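Local coordinates for transcriptional regulator, LacI family (Burkholderia phymatum, PDB 2RGY), which probably acts as a LacI-family transcription regulator, its periplasmic-binding-protein-like region binding a sugar or related small effector that tunes DNA binding, at residues 191-196 and 219-224. Sequence-based numbering, arbitrary orientation.
Sequences TGLFCA and VSVIGY
Phe194 and Ile222, neighbours on adjacent parallel strands, show how side-chain relief is matched across a sheet. The methyl CG2 of Ile222 is the bump: it sits between its own backbone N and carbonyl carbon and reaches across to Phe194, 3.8 Å from ring atom CD1. The phenyl ring, its CG anti to the backbone N (chi1 171°), lies obliquely against that branch and presents its edge to the second strand. Ile222 O lies near the ring plane, 3.6 Å from CD1, and farther along the same rim Phe194 CZ meets Tyr224 CD1 at 3.8 Å. The phenyl thus fills the hollow between Ile222 and the tyrosine ring, with Gly223 O also near the plane of its edge. Tyr224 also packs its CB against Ala196 O, a close 3.1 Å, where the chain turns a corner.

On the face of Leu193, Val219 and Val221, the relief is shallower. Leu193 lies alongside the notch where the two valines meet, its CB near Val219 CG1 and its CD2 near Val221 CG2, at 4.4 and 4.5 Å respectively, while Cys195 SG borders Val221 CG1 from the other end.

Between the two side-chain layers, a ladder of four nearly straight backbone hydrogen bonds joins the parallel strands: Ser220 N to Thr191 O, Leu193 N to Ser220 O, Ile222 N to Leu193 O, and Cys195 N to Ile222 O.

The two strands and helix 198-210 form a beta-alpha-beta unit of the periplasmic-binding-protein-like fold. Ala201, Ala204 and Phe208 of that helix cover the leucine-valine face; helix 112-125 packs on Phe194 and Ile222, and Phe150 of helix 141-155 stacks on the Phe194 ring. Within the sheet, strand 131-135 flanks 192-195, and strand 238-241 flanks 220-223.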
ATOM      1  N   THR A 191     -20.372  15.744  15.219  1.00 22.55           N
ATOM      2  CA  THR A 191     -19.260  15.607  16.143  1.00 23.07           C
ATOM      3  C   THR A 191     -18.589  14.259  15.957  1.00 22.54           C
ATOM      4  O   THR A 191     -17.517  14.018  16.504  1.00 20.74           O
ATOM      5  CB  THR A 191     -19.714  15.732  17.613  1.00 22.91           C
ATOM      6  OG1 THR A 191     -20.631  14.678  17.922  1.00 24.11           O
ATOM      7  CG2 THR A 191     -20.377  17.084  17.852  1.00 23.03           C
ATOM      8  N   GLY A 192     -19.231  13.391  15.180  1.00 22.43           N
ATOM      9  CA  GLY A 192     -18.696  12.062  14.931  1.00 21.65           C
ATOM     10  C   GLY A 192     -18.799  11.709  13.464  1.00 21.44           C
ATOM     11  O   GLY A 192     -19.848  11.902  12.848  1.00 24.21           O
ATOM     12  N   LEU A 193     -17.715  11.178  12.906  1.00 21.47           N
ATOM     13  CA  LEU A 193     -17.654  10.824  11.487  1.00 19.00           C
ATOM     14  C   LEU A 193     -17.285   9.369  11.226  1.00 17.95           C
ATOM     15  O   LEU A 193     -16.339   8.842  11.809  1.00 18.71           O
ATOM     16  CB  LEU A 193     -16.629  11.720  10.775  1.00 16.57           C
ATOM     17  CG  LEU A 193     -16.257  11.359   9.329  1.00 18.52           C
ATOM     18  CD1 LEU A 193     -17.457  11.554   8.427  1.00 15.92           C
ATOM     19  CD2 LEU A 193     -15.101  12.230   8.857  1.00 17.11           C
ATOM     20  N   PHE A 194     -18.041   8.728  10.346  1.00 17.26           N
ATOM     21  CA  PHE A 194     -17.773   7.350   9.970  1.00 16.22           C
ATOM     22  C   PHE A 194     -17.326   7.305   8.512  1.00 16.34           C
ATOM     23  O   PHE A 194     -18.040   7.771   7.620  1.00 16.88           O
ATOM     24  CB  PHE A 194     -19.019   6.490  10.149  1.00 14.48           C
ATOM     25  CG  PHE A 194     -18.891   5.111   9.576  1.00 14.96           C
ATOM     26  CD1 PHE A 194     -17.725   4.364   9.760  1.00 14.96           C
ATOM     27  CD2 PHE A 194     -19.968   4.526   8.910  1.00 15.63           C
ATOM     28  CE1 PHE A 194     -17.632   3.046   9.293  1.00 16.07           C
ATOM     29  CE2 PHE A 194     -19.896   3.203   8.433  1.00 17.30           C
ATOM     30  CZ  PHE A 194     -18.728   2.459   8.625  1.00 16.24           C
ATOM     31  N   CYS A 195     -16.140   6.753   8.285  1.00 17.87           N
ATOM     32  CA  CYS A 195     -15.585   6.618   6.943  1.00 18.60           C
ATOM     33  C   CYS A 195     -15.596   5.153   6.523  1.00 18.91           C
ATOM     34  O   CYS A 195     -15.072   4.291   7.225  1.00 19.10           O
ATOM     35  CB  CYS A 195     -14.160   7.161   6.912  1.00 20.01           C
ATOM     36  SG  CYS A 195     -14.100   8.929   7.197  1.00 25.12           S
ATOM     37  N   ALA A 196     -16.184   4.892   5.361  1.00 18.32           N
ATOM     38  CA  ALA A 196     -16.326   3.544   4.816  1.00 19.29           C
ATOM     39  C   ALA A 196     -15.051   2.700   4.764  1.00 19.57           C
ATOM     40  O   ALA A 196     -15.130   1.472   4.683  1.00 18.47           O
ATOM     41  CB  ALA A 196     -16.964   3.618   3.430  1.00 20.21           C
ATOM     42  N   VAL A 219     -13.737  16.468  16.709  1.00 26.49           N
ATOM     43  CA  VAL A 219     -14.396  15.435  15.920  1.00 23.57           C
ATOM     44  C   VAL A 219     -13.802  14.060  16.151  1.00 22.50           C
ATOM     45  O   VAL A 219     -12.585  13.895  16.137  1.00 22.79           O
ATOM     46  CB  VAL A 219     -14.299  15.738  14.409  1.00 23.10           C
ATOM     47  CG1 VAL A 219     -14.941  14.613  13.614  1.00 21.97           C
ATOM     48  CG2 VAL A 219     -14.990  17.048  14.096  1.00 22.47           C
ATOM     49  N   SER A 220     -14.671  13.078  16.371  1.00 20.30           N
ATOM     50  CA  SER A 220     -14.242  11.703  16.577  1.00 19.83           C
ATOM     51  C   SER A 220     -14.403  11.023  15.232  1.00 17.45           C
ATOM     52  O   SER A 220     -15.436  11.149  14.593  1.00 17.93           O
ATOM     53  CB  SER A 220     -15.113  11.020  17.629  1.00 22.52           C
ATOM     54  OG  SER A 220     -14.770  11.465  18.928  1.00 26.71           O
ATOM     55  N   VAL A 221     -13.369  10.311  14.805  1.00 18.03           N
ATOM     56  CA  VAL A 221     -13.378   9.654  13.505  1.00 17.00           C
ATOM     57  C   VAL A 221     -13.137   8.158  13.617  1.00 16.77           C
ATOM     58  O   VAL A 221     -12.208   7.729  14.285  1.00 17.14           O
ATOM     59  CB  VAL A 221     -12.274  10.249  12.588  1.00 15.35           C
ATOM     60  CG1 VAL A 221     -12.306   9.580  11.218  1.00 16.85           C
ATOM     61  CG2 VAL A 221     -12.455  11.754  12.460  1.00 13.70           C
ATOM     62  N   ILE A 222     -13.976   7.362  12.967  1.00 17.12           N
ATOM     63  CA  ILE A 222     -13.778   5.920  12.998  1.00 17.41           C
ATOM     64  C   ILE A 222     -13.700   5.377  11.576  1.00 15.95           C
ATOM     65  O   ILE A 222     -14.526   5.712  10.734  1.00 17.26           O
ATOM     66  CB  ILE A 222     -14.900   5.195  13.752  1.00 15.81           C
ATOM     67  CG1 ILE A 222     -14.618   3.695  13.752  1.00 18.49           C
ATOM     68  CG2 ILE A 222     -16.243   5.487  13.113  1.00 15.90           C
ATOM     69  CD1 ILE A 222     -15.474   2.907  14.744  1.00 19.68           C
ATOM     70  N   GLY A 223     -12.698   4.545  11.313  1.00 14.53           N
ATOM     71  CA  GLY A 223     -12.536   3.992   9.982  1.00 15.63           C
ATOM     72  C   GLY A 223     -13.091   2.589   9.827  1.00 18.51           C
ATOM     73  O   GLY A 223     -13.800   2.094  10.699  1.00 18.25           O
ATOM     74  N   TYR A 224     -12.750   1.935   8.723  1.00 18.72           N
ATOM     75  CA  TYR A 224     -13.251   0.593   8.460  1.00 20.29           C
ATOM     76  C   TYR A 224     -12.185  -0.195   7.703  1.00 21.43           C
ATOM     77  O   TYR A 224     -11.595   0.319   6.754  1.00 21.26           O
ATOM     78  CB  TYR A 224     -14.525   0.692   7.626  1.00 17.15           C
ATOM     79  CG  TYR A 224     -15.408  -0.526   7.660  1.00 19.52           C
ATOM     80  CD1 TYR A 224     -16.496  -0.599   8.528  1.00 19.69           C
ATOM     81  CD2 TYR A 224     -15.186  -1.588   6.790  1.00 19.55           C
ATOM     82  CE1 TYR A 224     -17.354  -1.705   8.522  1.00 22.34           C
ATOM     83  CE2 TYR A 224     -16.028  -2.702   6.773  1.00 21.27           C
ATOM     84  CZ  TYR A 224     -17.115  -2.755   7.638  1.00 23.33           C
ATOM     85  OH  TYR A 224     -17.970  -3.844   7.598  1.00 23.67           O
TER